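Local coordinates for protein thin, isoform D (Drosophila melanogaster, PDB 6XG7) that probably acts as a RING-type ubiquitin-protein transferase, and probably uses its NHL-repeat beta-propeller, the part described here, to bind other proteins, at residues 58-63 with 67-72; 98-101 with 105-108; 116-121 with 151-156; 284-287 with 293-296. All coordinates share one frame; numbering follows the deposited sequence. Where two conformers were deposited one is given.

Contact 1: 58-63 with 67-72; sequences SIVVAD and HRVQVF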
loop_
_atom_site.group_PDB
_atom_site.type_symbol
_atom_site.label_atom_id
_atom_site.label_comp_id
_atom_site.label_asym_id
_atom_site.label_seq_id
_atom_site.Cartn_x
_atom_site.Cartn_y
_atom_site.Cartn_z
ATOM N N SER A 58 14.007 -6.180 1.192
ATOM C CA SER A 58 13.911 -5.871 -0.221
ATOM C C SER A 58 12.803 -4.853 -0.451
ATOM O O SER A 58 11.843 -4.761 0.320
ATOM C CB SER A 58 13.626 -7.139 -1.008
ATOM O OG SER A 58 12.403 -7.687 -0.574
ATOM N N ILE A 59 12.963 -4.076 -1.517
ATOM C CA ILE A 59 12.046 -3.009 -1.895
ATOM C C ILE A 59 11.294 -3.487 -3.125
ATOM O O ILE A 59 11.898 -3.739 -4.177
ATOM C CB ILE A 59 12.807 -1.711 -2.208
ATOM C CG1 ILE A 59 13.580 -1.247 -0.979
ATOM C CG2 ILE A 59 11.849 -0.637 -2.726
ATOM C CD1 ILE A 59 14.549 -0.091 -1.248
ATOM N N VAL A 60 9.977 -3.610 -3.000
ATOM C CA VAL A 60 9.132 -4.214 -4.014
ATOM C C VAL A 60 8.183 -3.137 -4.533
ATOM O O VAL A 60 7.420 -2.554 -3.752
ATOM C CB VAL A 60 8.360 -5.403 -3.418
ATOM C CG1 VAL A 60 7.455 -6.030 -4.458
ATOM C CG2 VAL A 60 9.343 -6.421 -2.817
ATOM N N VAL A 61 8.224 -2.880 -5.846
ATOM C CA VAL A 61 7.528 -1.740 -6.439
ATOM C C VAL A 61 6.553 -2.213 -7.505
ATOM O O VAL A 61 6.939 -2.937 -8.426
ATOM C CB VAL A 61 8.516 -0.727 -7.044
ATOM C CG1 VAL A 61 7.768 0.514 -7.578
ATOM C CG2 VAL A 61 9.579 -0.334 -6.027
ATOM N N ALA A 62 5.294 -1.806 -7.380
ATOM C CA ALA A 62 4.286 -1.998 -8.425
ATOM C C ALA A 62 4.470 -0.881 -9.448
ATOM O O ALA A 62 4.049 0.258 -9.233
ATOM C CB ALA A 62 2.889 -1.956 -7.816
ATOM N N ASP A 63 5.136 -1.203 -10.549
ATOM C CA ASP A 63 5.509 -0.235 -11.586
ATOM C C ASP A 63 4.365 -0.202 -12.602
ATOM O O ASP A 63 4.414 -0.789 -13.678
ATOM C CB ASP A 63 6.838 -0.659 -12.200
ATOM C CG ASP A 63 7.366 0.337 -13.180
ATOM O OD1 ASP A 63 6.831 1.459 -13.210
ATOM O OD2 ASP A 63 8.325 -0.036 -13.901
ATOM N N HIS A 67 3.399 -2.316 -16.202
ATOM C CA HIS A 67 2.729 -3.607 -16.055
ATOM C C HIS A 67 3.658 -4.666 -15.477
ATOM O O HIS A 67 3.657 -5.817 -15.911
ATOM C CB HIS A 67 2.097 -4.057 -17.367
ATOM C CG HIS A 67 1.318 -2.977 -18.023
ATOM N ND1 HIS A 67 0.105 -2.533 -17.539
ATOM C CD2 HIS A 67 1.608 -2.205 -19.093
ATOM C CE1 HIS A 67 -0.328 -1.551 -18.307
ATOM N NE2 HIS A 67 0.561 -1.340 -19.261
ATOM N N ARG A 68 4.445 -4.280 -14.469
ATOM C CA ARG A 68 5.425 -5.180 -13.884
ATOM C C ARG A 68 5.667 -4.816 -12.424
ATOM O O ARG A 68 5.346 -3.716 -11.966
ATOM C CB ARG A 68 6.757 -5.101 -14.638
ATOM C CG ARG A 68 7.453 -3.759 -14.461
ATOM C CD ARG A 68 8.718 -3.657 -15.293
ATOM N NE ARG A 68 9.256 -2.299 -15.252
ATOM C CZ ARG A 68 10.397 -1.937 -15.821
ATOM N NH1 ARG A 68 11.156 -2.843 -16.427
ATOM N NH2 ARG A 68 10.766 -0.669 -15.804
ATOM N N VAL A 69 6.205 -5.776 -11.706
ATOM C CA VAL A 69 6.773 -5.576 -10.384
ATOM C C VAL A 69 8.291 -5.556 -10.521
ATOM O O VAL A 69 8.863 -6.376 -11.245
ATOM C CB VAL A 69 6.336 -6.703 -9.438
ATOM C CG1 VAL A 69 7.074 -6.580 -8.118
ATOM C CG2 VAL A 69 4.833 -6.664 -9.201
ATOM N N GLN A 70 8.942 -4.608 -9.845
ATOM C CA GLN A 70 10.397 -4.583 -9.747
ATOM C C GLN A 70 10.809 -4.764 -8.297
ATOM O O GLN A 70 10.177 -4.213 -7.383
ATOM C CB GLN A 70 10.999 -3.300 -10.292
ATOM C CG GLN A 70 10.737 -3.110 -11.770
ATOM C CD GLN A 70 11.546 -1.960 -12.319
ATOM O OE1 GLN A 70 12.757 -2.038 -12.391
ATOM N NE2 GLN A 70 10.887 -0.868 -12.645
ATOM N N VAL A 71 11.869 -5.545 -8.101
ATOM C CA VAL A 71 12.414 -5.851 -6.787
ATOM C C VAL A 71 13.844 -5.351 -6.729
ATOM O O VAL A 71 14.648 -5.631 -7.626
ATOM C CB VAL A 71 12.351 -7.357 -6.493
ATOM C CG1 VAL A 71 12.915 -7.633 -5.107
ATOM C CG2 VAL A 71 10.909 -7.884 -6.644
ATOM N N PHE A 72 14.141 -4.613 -5.670
ATOM C CA PHE A 72 15.447 -4.040 -5.390
ATOM C C PHE A 72 15.921 -4.555 -4.035
ATOM O O PHE A 72 15.121 -4.981 -3.189
ATOM C CB PHE A 72 15.354 -2.511 -5.348
ATOM C CG PHE A 72 14.771 -1.899 -6.597
ATOM C CD1 PHE A 72 13.401 -1.880 -6.814
ATOM C CD2 PHE A 72 15.594 -1.349 -7.558
ATOM C CE1 PHE A 72 12.882 -1.340 -7.968
ATOM C CE2 PHE A 72 15.069 -0.798 -8.710
ATOM C CZ PHE A 72 13.721 -0.800 -8.913
#
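Asp63 and Arg68 form a salt bridge at the turn end of a hairpin. Arg68 lies alongside the carboxylate and grips it side-on, with NE 2.8 Å and NH2 3.2 Å from Asp63 OD2, so that one oxygen takes both N-H groups in the guanidinium plane; NH1 forms a second salt bridge, with Glu81. Gln70 NE2 reaches the same Asp63 OD2 at 3.0 Å from above the carboxylate plane, while Gln70 CD lies over one face of the guanidinium, offset toward its rim. With CG anti to the backbone N (chi1 -175°), the Asp63 carboxylate lies alongside Arg68, on the face that also carries Gln70. Asn66 ND2 also donates to OD2, Thr46 N bonds OD1, and Gln70 NE2 has its strongest partner in Ser44 O. Putting an alanine at Asp63 would probably leave Arg68 and Gln70 without this shared acceptor and the Thr46 amide without its mate.

Strands 58-63 and 68-72 are the middle pair of a four-stranded beta-propeller blade, and His67 with Arg68 makes a G1 beta bulge. Ile59 and Phe72 exchange two backbone bonds, as do Val61 and Gln70, and Asp63 N donates to Arg68 O. Packing is tight here, where branched and aromatic residues suit a buried sheet. Val60 CG1 meets Val69 CG1 at 3.7 Å on the face against strands 98-100 and 106-110; on the other, Val61 CG2 sits 4.0 Å from Phe72 CE1. Apolar packing is looser at the ends: partly exposed Ser58 sets CB 3.4 Å from Phe72 O, and His67, whose CB points away from strand 58-63, meets Tyr85 edge-to-face.

Contact 2: 98-101 with 105-108; sequences VAVN and QYII
Asn101 and Gln105 close the turn end of this hairpin through three hydrogen bonds. Asn101 OD1 accepts from Gln105 N at 2.9 Å, the donor standing above the plane of the side-chain amide, and Asn101 ND2 donates a hydrogen bond to Gln105 OE1 at 3.0 Å. The third joins Asn101 N to Gln105 O. The two amide planes are 25° apart, and Gln105 CB packs obliquely against the Asn101 amide, 3.4 Å from Asn101 OD1. Asn101 can do this because its chi1 of 75° tucks CG between its own N and carbonyl carbon, over the turn, where OD1 also takes the Ile103 amide. Replacing Asn101 with a leucine would probably leave the amide of Gln105 without its side-chain acceptor and the Gln105 side chain free to turn.

Next come the strands. Ala99 and Ile107 exchange a pair of backbone bonds, the shorter from Ile107 N to Ala99 O at 2.8 Å. Beside this pair Val100 CG2 lies 3.9 Å from Tyr106 CD1, and Val98 CG2 lies 4.1 Å from Ile108 CD1; in each couple the side chains run alongside, pointing the same way.

Further out, Val60 of the preceding blade touches Val98, Val100 and Tyr106, while Phe82 meets the Tyr106 ring edge-to-face. On the opposite face Ile107 touches Val145 and Thr147 of the following blade, next to the small Ala99. Beta-branched valines and isoleucines suit these strands and their packed faces. Such a pair of antiparallel strands, apolar on both faces and sandwiched between neighbouring sheets, is the inner hairpin of a beta-propeller blade.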
loop_
_atom_site.group_PDB
_atom_site.type_symbol
_atom_site.label_atom_id
_atom_site.label_comp_id
_atom_site.label_asym_id
_atom_site.label_seq_id
_atom_site.Cartn_x
_atom_site.Cartn_y
_atom_site.Cartn_z
ATOM N N VAL A 98 0.742 -4.033 -4.104
ATOM C CA VAL A 98 1.581 -5.223 -4.003
ATOM C C VAL A 98 1.884 -5.466 -2.534
ATOM O O VAL A 98 2.055 -4.518 -1.754
ATOM C CB VAL A 98 2.877 -5.103 -4.844
ATOM C CG1 VAL A 98 3.749 -3.958 -4.389
ATOM C CG2 VAL A 98 3.663 -6.432 -4.831
ATOM N N ALA A 99 1.952 -6.745 -2.169
ATOM C CA ALA A 99 2.333 -7.175 -0.831
ATOM C C ALA A 99 3.198 -8.420 -0.941
ATOM O O ALA A 99 3.157 -9.133 -1.943
ATOM C CB ALA A 99 1.107 -7.484 0.036
ATOM N N VAL A 100 3.970 -8.684 0.108
ATOM C CA VAL A 100 4.728 -9.919 0.240
ATOM C C VAL A 100 4.267 -10.596 1.517
ATOM O O VAL A 100 4.211 -9.958 2.569
ATOM C CB VAL A 100 6.251 -9.679 0.245
ATOM C CG1 VAL A 100 6.974 -11.026 0.277
ATOM C CG2 VAL A 100 6.684 -8.874 -0.969
ATOM N N ASN A 101 3.948 -11.889 1.433
ATOM C CA ASN A 101 3.424 -12.581 2.596
ATOM C C ASN A 101 4.533 -13.275 3.394
ATOM O O ASN A 101 5.727 -13.170 3.101
ATOM C CB ASN A 101 2.275 -13.517 2.221
ATOM C CG ASN A 101 2.726 -14.788 1.540
ATOM O OD1 ASN A 101 3.920 -15.092 1.418
ATOM N ND2 ASN A 101 1.750 -15.576 1.121
ATOM N N GLN A 105 5.729 -15.025 -0.855
ATOM C CA GLN A 105 4.936 -14.915 -2.071
ATOM C C GLN A 105 4.559 -13.464 -2.322
ATOM O O GLN A 105 4.360 -12.690 -1.391
ATOM C CB GLN A 105 3.667 -15.763 -1.955
ATOM C CG GLN A 105 3.972 -17.250 -1.809
ATOM C CD GLN A 105 2.752 -18.100 -1.570
ATOM O OE1 GLN A 105 1.752 -17.657 -1.003
ATOM N NE2 GLN A 105 2.844 -19.355 -1.983
ATOM N N TYR A 106 4.483 -13.109 -3.601
ATOM C CA TYR A 106 4.029 -11.791 -4.029
ATOM C C TYR A 106 2.530 -11.829 -4.287
ATOM O O TYR A 106 2.036 -12.715 -4.994
ATOM C CB TYR A 106 4.756 -11.353 -5.303
ATOM C CG TYR A 106 6.242 -11.193 -5.118
ATOM C CD1 TYR A 106 6.768 -10.005 -4.679
ATOM C CD2 TYR A 106 7.116 -12.244 -5.351
ATOM C CE1 TYR A 106 8.130 -9.851 -4.483
ATOM C CE2 TYR A 106 8.478 -12.105 -5.155
ATOM C CZ TYR A 106 8.986 -10.900 -4.725
ATOM O OH TYR A 106 10.334 -10.720 -4.501
ATOM N N ILE A 107 1.819 -10.876 -3.709
ATOM C CA ILE A 107 0.379 -10.728 -3.881
ATOM C C ILE A 107 0.162 -9.408 -4.608
ATOM O O ILE A 107 0.536 -8.349 -4.094
ATOM C CB ILE A 107 -0.358 -10.704 -2.531
ATOM C CG1 ILE A 107 0.202 -11.739 -1.540
ATOM C CG2 ILE A 107 -1.857 -10.800 -2.752
ATOM C CD1 ILE A 107 0.111 -13.143 -1.988
ATOM N N ILE A 108 -0.473 -9.460 -5.782
ATOM C CA ILE A 108 -0.618 -8.293 -6.650
ATOM C C ILE A 108 -2.092 -8.007 -6.885
ATOM O O ILE A 108 -2.858 -8.904 -7.271
ATOM C CB ILE A 108 0.084 -8.503 -8.006
ATOM C CG1 ILE A 108 1.598 -8.342 -7.893
ATOM C CG2 ILE A 108 -0.405 -7.478 -9.038
ATOM C CD1 ILE A 108 2.269 -9.434 -7.275
#

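Contact 3: 116-121 with 151-156; sequences IQVLDP and GFIYVC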
loop_
_atom_site.group_PDB
_atom_site.type_symbol
_atom_site.label_atom_id
_atom_site.label_comp_id
_atom_site.label_asym_id
_atom_site.label_seq_id
_atom_site.Cartn_x
_atom_site.Cartn_y
_atom_site.Cartn_z
ATOM N N ILE A 116 -6.799 -10.593 -8.266
ATOM C CA ILE A 116 -5.574 -10.727 -7.488
ATOM C C ILE A 116 -4.751 -11.854 -8.096
ATOM O O ILE A 116 -5.306 -12.892 -8.484
ATOM C CB ILE A 116 -5.898 -11.068 -6.016
ATOM C CG1 ILE A 116 -6.851 -10.044 -5.382
ATOM C CG2 ILE A 116 -4.603 -11.200 -5.209
ATOM C CD1 ILE A 116 -6.405 -8.625 -5.470
ATOM N N GLN A 117 -3.431 -11.673 -8.134
ATOM C CA GLN A 117 -2.522 -12.744 -8.522
ATOM C C GLN A 117 -1.533 -13.030 -7.398
ATOM O O GLN A 117 -1.077 -12.121 -6.701
ATOM C CB GLN A 117 -1.772 -12.429 -9.823
ATOM C CG GLN A 117 -2.677 -12.295 -11.020
ATOM C CD GLN A 117 -1.909 -12.264 -12.319
ATOM O OE1 GLN A 117 -1.180 -13.195 -12.647
ATOM N NE2 GLN A 117 -2.047 -11.175 -13.052
ATOM N N VAL A 118 -1.246 -14.312 -7.216
ATOM C CA VAL A 118 -0.255 -14.785 -6.269
ATOM C C VAL A 118 0.881 -15.423 -7.053
ATOM O O VAL A 118 0.653 -16.308 -7.885
ATOM C CB VAL A 118 -0.859 -15.791 -5.274
ATOM C CG1 VAL A 118 0.186 -16.233 -4.282
ATOM C CG2 VAL A 118 -2.079 -15.220 -4.577
ATOM N N LEU A 119 2.103 -14.980 -6.784
ATOM C CA LEU A 119 3.296 -15.503 -7.429
ATOM C C LEU A 119 4.249 -16.011 -6.357
ATOM O O LEU A 119 4.253 -15.519 -5.233
ATOM C CB LEU A 119 3.947 -14.423 -8.296
ATOM C CG LEU A 119 3.008 -13.815 -9.359
ATOM C CD1 LEU A 119 2.498 -12.464 -8.883
ATOM C CD2 LEU A 119 3.692 -13.696 -10.712
ATOM N N ASP A 120 5.030 -17.025 -6.702
ATOM C CA ASP A 120 5.918 -17.608 -5.705
ATOM C C ASP A 120 7.083 -16.657 -5.442
ATOM O O ASP A 120 7.158 -15.585 -6.062
ATOM C CB ASP A 120 6.310 -19.046 -6.078
ATOM C CG ASP A 120 7.429 -19.143 -7.096
ATOM O OD1 ASP A 120 8.013 -18.124 -7.509
ATOM O OD2 ASP A 120 7.725 -20.299 -7.482
ATOM N N PRO A 121 7.962 -16.972 -4.484
ATOM C CA PRO A 121 9.022 -16.021 -4.113
ATOM C C PRO A 121 10.001 -15.727 -5.226
ATOM O O PRO A 121 10.792 -14.787 -5.090
ATOM C CB PRO A 121 9.720 -16.711 -2.929
ATOM C CG PRO A 121 8.693 -17.627 -2.374
ATOM C CD PRO A 121 7.919 -18.121 -3.565
ATOM N N GLY A 151 -1.492 -15.512 6.708
ATOM C CA GLY A 151 -1.554 -15.572 5.268
ATOM C C GLY A 151 -2.873 -15.160 4.651
ATOM O O GLY A 151 -3.015 -15.238 3.426
ATOM N N PHE A 152 -3.847 -14.729 5.438
ATOM C CA PHE A 152 -5.049 -14.181 4.831
ATOM C C PHE A 152 -4.701 -12.933 4.021
ATOM O O PHE A 152 -3.811 -12.149 4.388
ATOM C CB PHE A 152 -6.096 -13.845 5.885
ATOM C CG PHE A 152 -6.700 -15.059 6.557
ATOM C CD1 PHE A 152 -7.774 -15.741 5.997
ATOM C CD2 PHE A 152 -6.193 -15.512 7.767
ATOM C CE1 PHE A 152 -8.326 -16.861 6.638
ATOM C CE2 PHE A 152 -6.737 -16.614 8.400
ATOM C CZ PHE A 152 -7.802 -17.286 7.832
ATOM N N ILE A 153 -5.443 -12.745 2.933
ATOM C CA ILE A 153 -5.273 -11.635 2.001
ATOM C C ILE A 153 -6.427 -10.650 2.182
ATOM O O ILE A 153 -7.601 -11.036 2.160
ATOM C CB ILE A 153 -5.213 -12.151 0.549
ATOM C CG1 ILE A 153 -4.023 -13.077 0.351
ATOM C CG2 ILE A 153 -5.152 -10.993 -0.428
ATOM C CD1 ILE A 153 -4.048 -13.830 -0.974
ATOM N N TYR A 154 -6.093 -9.374 2.337
ATOM C CA TYR A 154 -7.067 -8.308 2.530
ATOM C C TYR A 154 -6.929 -7.336 1.368
ATOM O O TYR A 154 -5.828 -6.835 1.112
ATOM C CB TYR A 154 -6.806 -7.557 3.847
ATOM C CG TYR A 154 -6.860 -8.403 5.103
ATOM C CD1 TYR A 154 -5.849 -9.311 5.399
ATOM C CD2 TYR A 154 -7.922 -8.300 5.987
ATOM C CE1 TYR A 154 -5.889 -10.093 6.525
ATOM C CE2 TYR A 154 -7.979 -9.090 7.121
ATOM C CZ TYR A 154 -6.954 -9.976 7.387
ATOM O OH TYR A 154 -7.026 -10.750 8.531
ATOM N N VAL A 155 -8.040 -7.065 0.684
ATOM C CA VAL A 155 -8.057 -6.300 -0.556
ATOM C C VAL A 155 -8.966 -5.089 -0.406
ATOM O O VAL A 155 -10.126 -5.217 -0.001
ATOM C CB VAL A 155 -8.577 -7.150 -1.732
ATOM C CG1 VAL A 155 -8.598 -6.317 -3.031
ATOM C CG2 VAL A 155 -7.759 -8.388 -1.902
ATOM N N CYS A 156 -8.413 -3.957 -0.714
ATOM C CA CYS A 156 -9.272 -2.724 -0.935
ATOM C C CYS A 156 -9.957 -2.689 -2.336
ATOM O O CYS A 156 -9.319 -2.605 -3.397
ATOM C CB CYS A 156 -8.431 -1.458 -0.861
ATOM S SG CYS A 156 -7.981 -0.993 0.779
#
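Ile116 and Val155 meet tip to tip across the interface between two blades. Ile116 CD1 is 3.8 Å from Val155 CG2 and 4.0 Å from Val155 CG1, so the end methyl of the isoleucine is set against both branches of the valine. A chi1 of -55° sets Ile116 CG1 beside its backbone N, and a bend at chi2 (-54°) brings CD1 to the valine. A second, looser apolar touch lies one step along, where Val118 CG2 approaches Ile153 CD1 at 4.3 Å. Ile153 has an extended chain (chi2 169°), which carries its delta methyl out toward the valine, while Val118 needs no longer side chain to meet it. All four residues are buried and branched at CB, a shape that suits strands and offers methyl groups to a facing sheet.

Polar bonding plays no part between the two segments. Their backbones are too far apart for it, the CA atoms of Ile116 and Val155 being 8.6 Å from each other, and strand 115-119 bonds within its own sheet: Ile116 to Phe129, and Gln117 to Ile108. The contact is therefore pure side-chain packing of one sheet face on another, and a modest one, with 138 Å² buried.

Other apolar residues complete the layer. Phe139 and Pro142 each touch both Ile116 and Val155, and Ile107 of strand 106-110 touches Ile116, Val118 and Ile153. Strand 115-119, third of the four in its blade, thus faces strand 153-157, second in the next blade, with the start of strand 142-147 and the loop before it wedged beside them.

Contact 4: 284-287 with 293-296; sequences EGVA and NILV
Val286 has its CG1 turned between its own N and carbonyl carbon (chi1 66°), which leaves CG2 on the side of strand 294-296. There CG2 lies 3.9 Å from Ile294 CG2, the two side chains running side by side, and 4.3 Å from Val296 CG2. The same methyl is 3.3 Å from Leu295 O. Leu295 bends instead: with chi1 -52° and chi2 56°, its CD1 comes back over the neighbouring strand to 3.3 Å from Ala287 O, while CD2 reaches Ala287 CB at 4.2 Å. Alanine suits this place, for a small side chain leaves room for the leucine between it and Leu51 and Val53 of the adjacent blade.

Ala287 and Leu295 also join their backbones by two hydrogen bonds, Ala287 N to Leu295 O at 2.9 Å and Leu295 N to Ala287 O at 2.8 Å, the latter almost straight. Val286 and Val296 form the non-hydrogen-bonded pair beside it, their side chains on the face that lies against strand 256-260.

At the other end Glu284 OE2 forms salt bridges with Arg49, Arg237 and Arg299, and OE1 bonds Tyr191 OH. Strands 279-288 and 294-298 are the inner hairpin of the blade that strand 33-36 completes at its outer edge, the joining of chain start and chain end by which a beta-propeller ring closes.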
loop_
_atom_site.group_PDB
_atom_site.type_symbol
_atom_site.label_atom_id
_atom_site.label_comp_id
_atom_site.label_asym_id
_atom_site.label_seq_id
_atom_site.Cartn_x
_atom_site.Cartn_y
_atom_site.Cartn_z
ATOM N N GLU A 284 1.765 7.640 -3.460
ATOM C CA GLU A 284 0.978 6.420 -3.565
ATOM C C GLU A 284 1.314 5.521 -2.380
ATOM O O GLU A 284 0.988 5.859 -1.242
ATOM C CB GLU A 284 1.230 5.770 -4.926
ATOM C CG GLU A 284 0.605 6.531 -6.084
ATOM C CD GLU A 284 -0.893 6.289 -6.228
ATOM O OE1 GLU A 284 -1.497 5.540 -5.430
ATOM O OE2 GLU A 284 -1.484 6.857 -7.171
ATOM N N GLY A 285 1.970 4.389 -2.622
ATOM C CA GLY A 285 2.238 3.445 -1.559
ATOM C C GLY A 285 3.300 3.914 -0.576
ATOM O O GLY A 285 4.144 4.775 -0.859
ATOM N N VAL A 286 3.273 3.296 0.608
ATOM C CA VAL A 286 4.263 3.521 1.653
ATOM C C VAL A 286 4.538 2.167 2.290
ATOM O O VAL A 286 3.674 1.285 2.306
ATOM C CB VAL A 286 3.786 4.579 2.680
ATOM C CG1 VAL A 286 2.601 4.090 3.443
ATOM C CG2 VAL A 286 4.905 5.015 3.624
ATOM N N ALA A 287 5.760 1.987 2.783
ATOM C CA ALA A 287 6.139 0.752 3.460
ATOM C C ALA A 287 7.247 1.060 4.463
ATOM O O ALA A 287 7.849 2.134 4.432
ATOM C CB ALA A 287 6.576 -0.327 2.447
ATOM N N ASN A 293 13.434 2.295 8.284
ATOM C CA ASN A 293 13.478 3.105 7.073
ATOM C C ASN A 293 12.088 3.114 6.444
ATOM O O ASN A 293 11.485 2.052 6.242
ATOM C CB ASN A 293 14.500 2.539 6.090
ATOM C CG ASN A 293 15.937 2.797 6.512
ATOM O OD1 ASN A 293 16.212 3.450 7.518
ATOM N ND2 ASN A 293 16.860 2.258 5.746
ATOM N N ILE A 294 11.591 4.311 6.124
ATOM C CA ILE A 294 10.279 4.508 5.525
ATOM C C ILE A 294 10.478 4.655 4.023
ATOM O O ILE A 294 11.293 5.474 3.576
ATOM C CB ILE A 294 9.605 5.765 6.098
ATOM C CG1 ILE A 294 9.436 5.658 7.606
ATOM C CG2 ILE A 294 8.249 5.999 5.427
ATOM C CD1 ILE A 294 9.070 6.988 8.244
ATOM N N LEU A 295 9.736 3.872 3.245
ATOM C CA LEU A 295 9.788 3.886 1.791
ATOM C C LEU A 295 8.506 4.527 1.284
ATOM O O LEU A 295 7.420 4.175 1.744
ATOM C CB LEU A 295 9.837 2.462 1.215
ATOM C CG LEU A 295 10.812 1.393 1.639
ATOM C CD1 LEU A 295 10.744 1.138 3.084
ATOM C CD2 LEU A 295 10.466 0.138 0.858
ATOM N N VAL A 296 8.631 5.394 0.288
ATOM C CA VAL A 296 7.525 6.211 -0.207
ATOM C C VAL A 296 7.541 6.191 -1.736
ATOM O O VAL A 296 8.576 6.466 -2.348
ATOM C CB VAL A 296 7.706 7.653 0.335
ATOM C CG1 VAL A 296 6.614 8.570 -0.108
ATOM C CG2 VAL A 296 7.822 7.661 1.886
#

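The four contacts follow one another along the chain and round the propeller. Contacts 1, 2 and 4 each lie within one blade as hairpins, while contact 3 bridges two blades. Contacts 2 and 3 are closest, their centres about 5 Å apart, and use the neighbouring strands 106-110 and 115-119 of one sheet. The centres of contacts 1 and 2 are about 10 Å apart, and Val60, Val69 and Val71 make the touch. The centres of contacts 1 and 4 are about 13 Å apart; Ile59 packs on Leu295 and so joins the last blade to the first complete one, while strand 33-36 of the chain start completes the last blade. Apolar faces thus link successive blades into the closed ring of the NHL domain.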